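Local atomic coordinates of pentafunctional AROM polypeptide (Schizosaccharomyces pombe, PDB entry 5SWV), a protein that carries five shikimate-pathway activities on one polypeptide in its full-length form, and is represented here by its dehydroquinate dehydratase and shikimate dehydrogenase region. Residues A[101-105]-A[125-130]; A[147-151]-A[182-186]; A[202-206]-A[228-232]; A[303-307]-A[511-515]; A[326-330]-A[385-389]. All blocks are in the same frame, centred on the assembly; numbering follows the deposited sequence.

Contact 1 (A[101-105]-A[125-130]); sequences MLSAM and ILYQHK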
# COMPACT_ATOMS: atom_id res chain seq x y z
N MET A 101 4.98 -25.17 6.10
CA MET A 101 5.75 -24.24 5.28
C MET A 101 5.67 -24.60 3.79
O MET A 101 5.56 -23.73 2.94
CB MET A 101 7.21 -24.14 5.77
CG MET A 101 7.34 -23.41 7.10
SD MET A 101 9.03 -23.28 7.73
CE MET A 101 9.32 -24.88 8.45
N LEU A 102 5.70 -25.89 3.49
CA LEU A 102 5.50 -26.37 2.12
C LEU A 102 4.17 -25.93 1.55
O LEU A 102 4.07 -25.53 0.39
CB LEU A 102 5.58 -27.89 2.07
CG LEU A 102 6.98 -28.48 2.20
CD1 LEU A 102 6.93 -30.00 2.33
CD2 LEU A 102 7.88 -28.06 1.05
N SER A 103 3.13 -26.05 2.37
CA SER A 103 1.79 -25.62 1.97
C SER A 103 1.73 -24.12 1.63
O SER A 103 1.09 -23.71 0.65
CB SER A 103 0.80 -25.97 3.07
OG SER A 103 -0.37 -25.20 2.93
N ALA A 104 2.41 -23.32 2.45
CA ALA A 104 2.46 -21.88 2.27
C ALA A 104 3.09 -21.47 0.95
O ALA A 104 2.68 -20.48 0.33
CB ALA A 104 3.22 -21.24 3.42
N MET A 105 4.10 -22.22 0.53
CA MET A 105 4.77 -21.97 -0.73
C MET A 105 3.86 -22.40 -1.88
O MET A 105 3.79 -21.72 -2.90
CB MET A 105 6.15 -22.65 -0.76
CG MET A 105 7.09 -22.06 0.30
SD MET A 105 8.72 -22.77 0.64
CE MET A 105 8.50 -24.50 0.24
N ILE A 125 14.82 -29.48 1.82
CA ILE A 125 13.53 -29.82 1.25
C ILE A 125 12.66 -28.57 1.02
O ILE A 125 12.02 -28.45 -0.01
CB ILE A 125 12.79 -30.82 2.13
CG1 ILE A 125 13.47 -32.19 2.03
CG2 ILE A 125 11.32 -30.95 1.72
CD1 ILE A 125 13.12 -33.13 3.18
N LEU A 126 12.64 -27.66 1.99
CA LEU A 126 11.88 -26.42 1.83
C LEU A 126 12.50 -25.57 0.74
O LEU A 126 11.78 -24.97 -0.05
CB LEU A 126 11.81 -25.62 3.13
CG LEU A 126 11.06 -26.28 4.30
CD1 LEU A 126 11.38 -25.57 5.62
CD2 LEU A 126 9.56 -26.31 4.04
N TYR A 127 13.83 -25.51 0.70
CA TYR A 127 14.54 -24.78 -0.37
C TYR A 127 14.21 -25.37 -1.75
O TYR A 127 13.82 -24.63 -2.65
CB TYR A 127 16.05 -24.79 -0.12
CG TYR A 127 16.86 -24.22 -1.25
CD1 TYR A 127 16.96 -22.85 -1.44
CD2 TYR A 127 17.54 -25.06 -2.14
CE1 TYR A 127 17.69 -22.32 -2.48
CE2 TYR A 127 18.28 -24.53 -3.19
CZ TYR A 127 18.35 -23.17 -3.35
OH TYR A 127 19.07 -22.63 -4.37
N GLN A 128 14.31 -26.69 -1.89
CA GLN A 128 13.99 -27.35 -3.16
C GLN A 128 12.56 -27.03 -3.66
O GLN A 128 12.34 -26.98 -4.85
CB GLN A 128 14.21 -28.87 -3.09
CG GLN A 128 15.66 -29.33 -2.85
CD GLN A 128 16.68 -28.79 -3.86
OE1 GLN A 128 16.38 -28.59 -5.02
NE2 GLN A 128 17.91 -28.58 -3.40
N HIS A 129 11.60 -26.79 -2.76
CA HIS A 129 10.22 -26.53 -3.15
C HIS A 129 9.81 -25.06 -3.13
O HIS A 129 8.64 -24.76 -3.26
CB HIS A 129 9.27 -27.34 -2.27
CG HIS A 129 9.42 -28.82 -2.43
ND1 HIS A 129 10.53 -29.51 -1.98
CD2 HIS A 129 8.62 -29.74 -3.02
CE1 HIS A 129 10.40 -30.79 -2.28
NE2 HIS A 129 9.25 -30.95 -2.92
N LYS A 130 10.76 -24.14 -3.03
CA LYS A 130 10.40 -22.76 -2.77
C LYS A 130 9.59 -22.11 -3.88
O LYS A 130 8.68 -21.35 -3.58
CB LYS A 130 11.61 -21.90 -2.41
CG LYS A 130 12.58 -21.58 -3.53
CD LYS A 130 13.94 -21.22 -2.92
CE LYS A 130 14.79 -20.30 -3.78
NZ LYS A 130 15.64 -19.47 -2.86
O HOH W 1 5.86 -20.44 -4.07
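Leu126 overlaps three side chains of the neighbouring helix, and its two methyl branches divide the work. CD1 meets the end of Met101, 3.6 Å from its CE, where the two side chains cross at about a right angle. CD2 settles against two successive residues, Met101 CB at 3.6 Å and Leu102 CG at 3.8 Å. Leu102 reaches over with CD2, which touches His129 CB at 3.7 Å and approaches the imidazole obliquely. One turn further on, Met105 bends at its last torsion (chi3 -29°), and this carries CE toward the end of helix 120-128, near Leu126 O and His129 O, while SD passes Lys130 CA at 3.8 Å. His129, the first residue to leave helical geometry, is tied back to its own helix by ND1, which donates to Ile125 O at 2.7 Å, an oxygen that also accepts from His129 N. A water donates to both Met105 O and Lys130 O, bridging the backbones of the two segments, while Lys130 NZ forms a salt bridge with Asp166. Met101 and Leu126 also lie against Val114 of strand 111-115, so the pair of helices covers this part of the parallel sheet of the dehydroquinase barrel. The direct contact is apolar, so van der Waals packing of methyl and thioether groups probably accounts for most of it, with the bridging water as the polar link.

Contact 2 (A[147-151]-A[182-186]); sequences SWARP and ELEEF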
# COMPACT_ATOMS: atom_id res chain seq x y z
N SER A 147 28.28 -12.58 21.29
CA SER A 147 28.87 -11.28 20.98
C SER A 147 28.80 -10.99 19.48
O SER A 147 28.93 -11.91 18.68
CB SER A 147 30.34 -11.24 21.44
OG SER A 147 31.08 -10.17 20.86
N TRP A 148 28.58 -9.72 19.13
CA TRP A 148 28.69 -9.24 17.74
C TRP A 148 30.11 -8.81 17.38
O TRP A 148 30.47 -8.79 16.20
CB TRP A 148 27.77 -8.05 17.51
CG TRP A 148 26.34 -8.31 17.71
CD1 TRP A 148 25.55 -7.83 18.70
CD2 TRP A 148 25.49 -9.08 16.86
NE1 TRP A 148 24.26 -8.26 18.54
CE2 TRP A 148 24.20 -9.04 17.41
CE3 TRP A 148 25.70 -9.81 15.69
CZ2 TRP A 148 23.12 -9.69 16.84
CZ3 TRP A 148 24.62 -10.47 15.11
CH2 TRP A 148 23.34 -10.40 15.69
N ALA A 149 30.90 -8.41 18.39
CA ALA A 149 32.32 -8.08 18.20
C ALA A 149 33.18 -9.32 17.98
O ALA A 149 34.15 -9.25 17.24
CB ALA A 149 32.85 -7.30 19.40
N ARG A 150 32.83 -10.44 18.63
CA ARG A 150 33.50 -11.75 18.44
C ARG A 150 32.45 -12.78 18.04
O ARG A 150 32.04 -13.59 18.88
CB ARG A 150 34.17 -12.21 19.74
CG ARG A 150 35.37 -11.39 20.19
CD ARG A 150 35.81 -11.76 21.62
NE ARG A 150 34.72 -11.73 22.62
CZ ARG A 150 34.10 -10.63 23.09
NH1 ARG A 150 34.43 -9.41 22.66
NH2 ARG A 150 33.13 -10.76 23.99
N PRO A 151 32.01 -12.79 16.77
CA PRO A 151 30.79 -13.49 16.43
C PRO A 151 31.02 -14.88 15.85
O PRO A 151 30.60 -15.15 14.73
CB PRO A 151 30.19 -12.55 15.39
CG PRO A 151 31.39 -12.03 14.65
CD PRO A 151 32.56 -12.08 15.60
N GLU A 182 28.21 -2.59 18.93
CA GLU A 182 28.94 -3.71 18.36
C GLU A 182 28.19 -4.30 17.15
O GLU A 182 28.79 -4.69 16.16
CB GLU A 182 29.23 -4.77 19.43
CG GLU A 182 30.32 -4.31 20.39
CD GLU A 182 30.53 -5.19 21.61
OE1 GLU A 182 31.36 -4.81 22.46
OE2 GLU A 182 29.91 -6.26 21.75
N LEU A 183 26.86 -4.31 17.25
CA LEU A 183 26.01 -4.79 16.19
C LEU A 183 26.17 -3.97 14.91
O LEU A 183 26.23 -4.56 13.84
CB LEU A 183 24.55 -4.83 16.66
CG LEU A 183 23.52 -5.35 15.67
CD1 LEU A 183 22.32 -5.95 16.39
CD2 LEU A 183 23.07 -4.27 14.71
N GLU A 184 26.24 -2.65 15.01
CA GLU A 184 26.49 -1.80 13.83
C GLU A 184 27.86 -2.03 13.19
O GLU A 184 27.97 -2.06 11.97
CB GLU A 184 26.31 -0.31 14.14
CG GLU A 184 24.91 0.14 14.55
CD GLU A 184 23.79 -0.34 13.64
OE1 GLU A 184 23.92 -0.20 12.40
OE2 GLU A 184 22.78 -0.85 14.18
N GLU A 185 28.90 -2.19 14.01
CA GLU A 185 30.22 -2.64 13.51
C GLU A 185 30.08 -3.92 12.71
O GLU A 185 30.57 -4.01 11.58
CB GLU A 185 31.19 -2.88 14.66
CG GLU A 185 31.95 -1.64 15.07
CD GLU A 185 32.30 -1.59 16.56
OE1 GLU A 185 32.40 -2.65 17.24
OE2 GLU A 185 32.49 -0.45 17.06
N PHE A 186 29.39 -4.89 13.31
CA PHE A 186 29.12 -6.16 12.66
C PHE A 186 28.35 -5.95 11.34
O PHE A 186 28.75 -6.47 10.32
CB PHE A 186 28.36 -7.10 13.61
CG PHE A 186 28.02 -8.44 12.99
CD1 PHE A 186 28.92 -9.49 13.03
CD2 PHE A 186 26.79 -8.63 12.35
CE1 PHE A 186 28.62 -10.71 12.45
CE2 PHE A 186 26.49 -9.85 11.76
CZ PHE A 186 27.40 -10.89 11.81
O HOH W 2 27.61 -7.77 21.21
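The indole of Trp148 has Leu183 over one face: CB sits 3.9 Å from the centroid of the five-membered ring and only 16° off its normal, a CH-pi contact. On the same side chain, CD1 comes 3.7 Å from Trp148 NE1, offset toward the rim, and the leucine and the tryptophan run side by side in the same direction. The phenyl ring of Phe186 receives Trp148 CE3 over one of its faces, displaced toward the rim, and takes Pro151 CG at its edge, 3.8 Å from CE1. The two aromatic systems meet obliquely, with centroids of the indole six-membered ring and the phenyl ring 5.1 Å apart and planes at 50°. Phe186 reaches this place because its CG is anti to the backbone N (chi1 179°), which brings CD1 to 3.6 Å from Trp148 O; that carbonyl also accepts a hydrogen bond from Arg189. Glu182, extended beyond CG, lays its carboxylate carbon against Ala149 CB, and a water links the backbone N of Trp148 to Glu182 OE2, 2.8 Å from the water. The loop is shaped from within by an ST motif, in which Ser147 OG accepts from Arg150 N at 2.8 Å. Pro151 then takes the N-cap position of helix 152-162. The indole NE1 bonds to Asn202 on strand 198-203, and the ring stacks with Trp154. Packing of a strand-to-helix loop onto the outer helix 177-193 in this way belongs to the beta/alpha barrel of type I dehydroquinases.

Contact 3 (A[202-206]-A[228-232]); sequences NMGRF and KAAPG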
# COMPACT_ATOMS: atom_id res chain seq x y z
N ASN A 202 18.77 -6.14 17.85
CA ASN A 202 18.68 -6.75 19.16
C ASN A 202 17.29 -6.49 19.70
O ASN A 202 16.82 -5.35 19.70
CB ASN A 202 19.69 -6.16 20.12
CG ASN A 202 21.13 -6.41 19.68
OD1 ASN A 202 21.50 -7.53 19.36
ND2 ASN A 202 21.94 -5.36 19.68
N MET A 203 16.65 -7.56 20.16
CA MET A 203 15.43 -7.43 20.93
C MET A 203 15.78 -7.06 22.38
O MET A 203 16.96 -7.01 22.74
CB MET A 203 14.56 -8.68 20.82
CG MET A 203 15.11 -9.97 21.43
SD MET A 203 14.09 -11.44 21.13
CE MET A 203 13.53 -11.24 19.45
N GLY A 204 14.76 -6.79 23.18
CA GLY A 204 14.93 -6.27 24.53
C GLY A 204 14.74 -4.78 24.51
O GLY A 204 14.99 -4.13 23.50
N ARG A 205 14.29 -4.22 25.64
CA ARG A 205 14.16 -2.77 25.79
C ARG A 205 15.49 -2.05 25.60
O ARG A 205 15.50 -0.94 25.09
CB ARG A 205 13.60 -2.40 27.16
CG ARG A 205 12.16 -2.87 27.34
CD ARG A 205 11.52 -2.33 28.62
NE ARG A 205 10.07 -2.17 28.43
CZ ARG A 205 9.50 -1.26 27.63
NH1 ARG A 205 8.17 -1.23 27.52
NH2 ARG A 205 10.22 -0.36 26.94
N PHE A 206 16.59 -2.68 26.01
CA PHE A 206 17.93 -2.14 25.75
C PHE A 206 18.29 -2.16 24.26
O PHE A 206 19.08 -1.35 23.80
CB PHE A 206 19.02 -2.93 26.49
CG PHE A 206 19.11 -2.69 27.98
CD1 PHE A 206 19.34 -1.41 28.50
CD2 PHE A 206 19.06 -3.77 28.88
CE1 PHE A 206 19.47 -1.21 29.87
CE2 PHE A 206 19.19 -3.58 30.25
CZ PHE A 206 19.40 -2.29 30.75
N LYS A 228 3.04 -7.29 21.86
CA LYS A 228 4.28 -7.20 21.08
C LYS A 228 4.73 -8.60 20.77
O LYS A 228 4.57 -9.52 21.58
CB LYS A 228 5.39 -6.51 21.86
CG LYS A 228 5.11 -5.06 22.16
CD LYS A 228 6.18 -4.46 23.05
CE LYS A 228 5.71 -3.13 23.61
NZ LYS A 228 6.81 -2.49 24.37
N ALA A 229 5.32 -8.76 19.59
CA ALA A 229 5.91 -10.03 19.20
C ALA A 229 7.18 -10.33 20.00
O ALA A 229 7.48 -11.49 20.26
CB ALA A 229 6.21 -10.04 17.71
N ALA A 230 7.93 -9.30 20.34
CA ALA A 230 9.13 -9.48 21.15
C ALA A 230 9.46 -8.21 21.95
O ALA A 230 9.04 -7.12 21.58
CB ALA A 230 10.29 -9.87 20.25
N PRO A 231 10.22 -8.36 23.06
CA PRO A 231 10.55 -7.21 23.89
C PRO A 231 11.28 -6.13 23.11
O PRO A 231 12.22 -6.42 22.35
CB PRO A 231 11.49 -7.79 24.96
CG PRO A 231 11.22 -9.24 24.99
CD PRO A 231 10.86 -9.59 23.57
N GLY A 232 10.83 -4.89 23.29
CA GLY A 232 11.48 -3.75 22.68
C GLY A 232 10.84 -3.33 21.39
O GLY A 232 11.26 -2.36 20.79
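Gly204 and Pro231 make the compact part of this contact. The amide N of Gly204 donates to Pro231 O at 2.7 Å; the donor stands 56° above the carbonyl plane, not on a lone pair. The same oxygen accepts from Arg211, so two donors grip it, and it also lies 3.6 Å from Met203 CB. Pro231 CB leans on Gly204 CA at 3.8 Å, while Gly232 brings its CA to 3.6 Å from Gly204 O. Met203 places CG between its backbone N and carbonyl carbon (chi1 66°), then turns at chi3 so that CE meets Ala230 CB at 3.6 Å. The other side is looser and exposed. There the extended side chains of Arg205 and Lys228 cross at about a right angle, and Arg205 NH1 comes 3.7 Å from Lys228 NZ; both side chains are exposed, so solvent probably screens the two charges. A triethylene glycol molecule, probably from the crystallisation liquor, lies near Pro231. At this end of the strands (beta/alpha)8 barrels carry their active sites, so the substrate pocket is probably near. Met203 pairs by backbone bonds with Gly172 of strand 167-173 and touches Val171, while Arg211 of helix 208-213 packs on both Met203 and Ala230. The contact thus joins the C-terminal end of strand 198-203 to the loop that follows strand 218-220 and leads into helix 236-245.

Contact 4 (A[303-307]-A[511-515]); sequences FGGAN and SFHLW
From Gly304 to Asn307, the strand is met at each residue by the indole of Trp515. Gly304 offers its carbonyl O, 3.6 Å from Trp515 CD1. Gly305, without a side chain, lets its CA come 3.5 Å from Trp515 NE1, while that nitrogen donates to Ile336 O on the neighbouring strand. At Ala306 the methyl group faces away and the backbone takes over: N packs on Trp515 CZ2, and the carbonyl O lies in the plane of the ring at its edge. Asn307 ends the walk. Its OD1 stands at the edge of the indole, 3.5 Å from Trp515 CH2, with the amide turned 59° from the ring plane. That oxygen bonds to Tyr283 OH, and ND2 bonds to Asn334 O, which together fix the rotation of the amide. Ser511, one turn before the tryptophan, faces Asn307 and has Thr335 and Thr352 as hydroxyl partners. The axes run nearly antiparallel, at 157° and 9.4 Å apart. A C-terminal helix returning to lie on the mixed sheet of the substrate-binding domain is characteristic of shikimate dehydrogenases, and this strand leads into the family's Asn-Val-Thr sequence.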
# COMPACT_ATOMS: atom_id res chain seq x y z
N PHE A 303 13.25 20.74 0.56
CA PHE A 303 12.03 20.49 -0.23
C PHE A 303 11.82 19.00 -0.35
O PHE A 303 12.71 18.27 -0.80
CB PHE A 303 12.16 21.12 -1.62
CG PHE A 303 11.03 20.76 -2.56
CD1 PHE A 303 9.80 21.40 -2.48
CD2 PHE A 303 11.22 19.81 -3.57
CE1 PHE A 303 8.77 21.07 -3.36
CE2 PHE A 303 10.20 19.48 -4.46
CZ PHE A 303 8.97 20.11 -4.36
N GLY A 304 10.65 18.54 0.08
CA GLY A 304 10.30 17.10 0.09
C GLY A 304 9.34 16.64 -1.00
O GLY A 304 9.24 15.45 -1.26
N GLY A 305 8.63 17.59 -1.62
CA GLY A 305 7.70 17.34 -2.71
C GLY A 305 6.63 18.41 -2.80
O GLY A 305 6.55 19.28 -1.94
N ALA A 306 5.80 18.36 -3.85
CA ALA A 306 4.64 19.24 -3.91
C ALA A 306 3.52 18.75 -4.83
O ALA A 306 3.78 18.12 -5.86
CB ALA A 306 5.05 20.65 -4.31
N ASN A 307 2.29 19.02 -4.42
CA ASN A 307 1.12 18.83 -5.27
C ASN A 307 0.94 20.04 -6.19
O ASN A 307 1.34 21.17 -5.87
CB ASN A 307 -0.15 18.62 -4.43
CG ASN A 307 -0.26 17.22 -3.85
OD1 ASN A 307 -0.37 17.02 -2.65
ND2 ASN A 307 -0.26 16.24 -4.72
N SER A 511 -0.22 10.43 -3.03
CA SER A 511 0.90 11.35 -3.15
C SER A 511 1.79 11.23 -1.93
O SER A 511 3.02 11.15 -2.05
CB SER A 511 0.42 12.78 -3.31
OG SER A 511 -0.32 12.94 -4.51
N PHE A 512 1.16 11.17 -0.76
CA PHE A 512 1.85 10.98 0.52
C PHE A 512 2.69 9.70 0.55
O PHE A 512 3.83 9.72 1.04
CB PHE A 512 0.84 11.00 1.68
CG PHE A 512 1.46 10.72 3.03
CD1 PHE A 512 1.99 11.75 3.79
CD2 PHE A 512 1.50 9.42 3.54
CE1 PHE A 512 2.56 11.50 5.03
CE2 PHE A 512 2.07 9.16 4.78
CZ PHE A 512 2.60 10.20 5.53
N HIS A 513 2.13 8.61 0.03
CA HIS A 513 2.84 7.34 -0.06
C HIS A 513 4.03 7.47 -1.02
O HIS A 513 5.14 7.05 -0.69
CB HIS A 513 1.87 6.21 -0.46
CG HIS A 513 2.51 4.86 -0.62
ND1 HIS A 513 2.32 4.08 -1.75
CD2 HIS A 513 3.32 4.14 0.19
CE1 HIS A 513 2.98 2.95 -1.62
NE2 HIS A 513 3.60 2.96 -0.46
N LEU A 514 3.84 8.09 -2.17
CA LEU A 514 4.95 8.27 -3.11
C LEU A 514 6.08 9.10 -2.50
O LEU A 514 7.23 8.89 -2.82
CB LEU A 514 4.48 8.89 -4.44
CG LEU A 514 3.56 8.01 -5.28
CD1 LEU A 514 2.71 8.91 -6.17
CD2 LEU A 514 4.33 6.97 -6.08
N TRP A 515 5.74 10.04 -1.62
CA TRP A 515 6.77 10.86 -0.96
C TRP A 515 7.47 10.22 0.21
O TRP A 515 8.68 10.25 0.26
CB TRP A 515 6.18 12.19 -0.50
CG TRP A 515 5.90 13.12 -1.61
CD1 TRP A 515 6.68 13.36 -2.72
CD2 TRP A 515 4.79 14.01 -1.71
NE1 TRP A 515 6.10 14.32 -3.51
CE2 TRP A 515 4.95 14.75 -2.90
CE3 TRP A 515 3.67 14.25 -0.91
CZ2 TRP A 515 4.04 15.71 -3.30
CZ3 TRP A 515 2.76 15.21 -1.31
CH2 TRP A 515 2.95 15.93 -2.50

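Contact 5 (A[326-330]-A[385-389]); sequences EARFF and RAAIY
The first helix of the Rossmann-type nucleotide-binding domain, which follows strand 374-378 and its glycine-rich turn, here presents Tyr389 and Arg385 to Phe330 and Glu326 of helix 325-330, from the substrate-binding part of the shikimate dehydrogenase. The axes of segments 326-330 and 385-389 come no closer than 12.1 Å, at 129°, so long side chains bridge the gap. Phe330 does most of the bridging. Its ring directs an edge at the face of Tyr389 in an offset edge-to-face pair, with centroids 5.8 Å apart and planes at 76°. The tip atom CZ reaches Tyr389 CB at 3.8 Å and lies equally close to Ala386 CA. Tyr389 is turned toward the other helix by a chi1 of 174°, CG anti to its backbone N, and its ring is met edge-to-face by Trp354 of helix 353-364, which also touches Glu326 and Ala386. Arg385 bends at its third torsion and brings its guanidinium edge-on toward the backbone of Phe330, NH2 3.5 Å from Phe330 O. Glu326 folds at its second torsion and crosses the phenol at about a right angle, where Tyr389 OH donates a weak hydrogen bond to Glu326 OE2 at 2.8 Å.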
# COMPACT_ATOMS: atom_id res chain seq x y z
N GLU A 326 1.94 7.30 -16.00
CA GLU A 326 0.61 7.90 -16.00
C GLU A 326 0.70 9.39 -16.30
O GLU A 326 -0.11 9.92 -17.04
CB GLU A 326 -0.14 7.67 -14.68
CG GLU A 326 -0.61 6.24 -14.46
CD GLU A 326 0.48 5.27 -14.00
OE1 GLU A 326 1.61 5.71 -13.65
OE2 GLU A 326 0.20 4.05 -14.02
N ALA A 327 1.70 10.05 -15.74
CA ALA A 327 1.88 11.48 -15.97
C ALA A 327 2.14 11.75 -17.44
O ALA A 327 1.60 12.70 -17.99
CB ALA A 327 2.99 12.06 -15.10
N ARG A 328 2.96 10.91 -18.06
CA ARG A 328 3.22 11.04 -19.48
C ARG A 328 1.97 10.73 -20.28
O ARG A 328 1.60 11.48 -21.16
CB ARG A 328 4.33 10.12 -19.94
CG ARG A 328 4.81 10.46 -21.35
CD ARG A 328 5.73 9.39 -21.91
NE ARG A 328 6.54 8.82 -20.84
CZ ARG A 328 7.58 9.43 -20.24
NH1 ARG A 328 7.99 10.65 -20.63
NH2 ARG A 328 8.21 8.80 -19.25
N PHE A 329 1.32 9.64 -19.96
CA PHE A 329 0.18 9.22 -20.73
C PHE A 329 -0.92 10.27 -20.67
O PHE A 329 -1.44 10.62 -21.70
CB PHE A 329 -0.31 7.87 -20.25
CG PHE A 329 -1.47 7.37 -21.02
CD1 PHE A 329 -1.30 6.95 -22.33
CD2 PHE A 329 -2.74 7.33 -20.45
CE1 PHE A 329 -2.39 6.48 -23.06
CE2 PHE A 329 -3.82 6.86 -21.16
CZ PHE A 329 -3.65 6.44 -22.47
N PHE A 330 -1.26 10.78 -19.48
CA PHE A 330 -2.29 11.81 -19.35
C PHE A 330 -1.78 13.23 -19.57
O PHE A 330 -2.58 14.18 -19.55
CB PHE A 330 -2.95 11.75 -17.97
CG PHE A 330 -3.66 10.46 -17.67
CD1 PHE A 330 -4.68 10.02 -18.47
CD2 PHE A 330 -3.33 9.72 -16.53
CE1 PHE A 330 -5.35 8.83 -18.18
CE2 PHE A 330 -4.01 8.54 -16.22
CZ PHE A 330 -5.02 8.10 -17.04
N ARG A 385 -11.15 10.14 -18.58
CA ARG A 385 -10.05 9.35 -19.12
C ARG A 385 -9.36 8.55 -18.04
O ARG A 385 -9.04 7.38 -18.25
CB ARG A 385 -9.04 10.24 -19.82
CG ARG A 385 -9.70 11.11 -20.87
CD ARG A 385 -8.71 11.67 -21.86
NE ARG A 385 -7.60 12.36 -21.19
CZ ARG A 385 -6.64 13.01 -21.84
NH1 ARG A 385 -6.67 13.10 -23.19
NH2 ARG A 385 -5.66 13.60 -21.13
N ALA A 386 -9.13 9.18 -16.89
CA ALA A 386 -8.59 8.50 -15.71
C ALA A 386 -9.53 7.40 -15.26
O ALA A 386 -9.08 6.30 -14.89
CB ALA A 386 -8.37 9.49 -14.59
N ALA A 387 -10.83 7.68 -15.31
CA ALA A 387 -11.85 6.70 -14.95
C ALA A 387 -11.82 5.46 -15.85
O ALA A 387 -11.89 4.33 -15.36
CB ALA A 387 -13.22 7.35 -14.98
N ILE A 388 -11.70 5.66 -17.16
CA ILE A 388 -11.56 4.56 -18.10
C ILE A 388 -10.30 3.75 -17.79
O ILE A 388 -10.38 2.54 -17.60
CB ILE A 388 -11.59 5.05 -19.55
CG1 ILE A 388 -13.01 5.46 -19.87
CG2 ILE A 388 -11.14 3.96 -20.53
CD1 ILE A 388 -13.12 6.23 -21.16
N TYR A 389 -9.14 4.41 -17.72
CA TYR A 389 -7.90 3.73 -17.29
C TYR A 389 -8.09 2.94 -15.99
O TYR A 389 -7.75 1.76 -15.92
CB TYR A 389 -6.74 4.73 -17.15
CG TYR A 389 -5.46 4.14 -16.59
CD1 TYR A 389 -4.76 3.16 -17.27
CD2 TYR A 389 -4.95 4.58 -15.36
CE1 TYR A 389 -3.58 2.63 -16.76
CE2 TYR A 389 -3.78 4.06 -14.83
CZ TYR A 389 -3.08 3.08 -15.52
OH TYR A 389 -1.92 2.56 -14.99

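Contacts 1, 2 and 3 all belong to the dehydroquinase barrel, whereas contacts 4 and 5 belong to the shikimate dehydrogenase. Contacts 2 and 3 touch directly: Trp148 NE1 lies 3.0 Å from Asn202 OD1, and helix 177-193 is followed in the chain by strand 198-203; the centres of the two contacts are 18 Å apart. Contact 1 stands apart on the same barrel, its nearest atoms about 17 Å from contact 3, where the triethylene glycol lies. Contact 5 is nested in the chain loop that contact 4 closes; their nearest atoms are about 8 Å apart. Contacts 3 and 4, one from each enzyme, have nearest atoms about 22 Å apart.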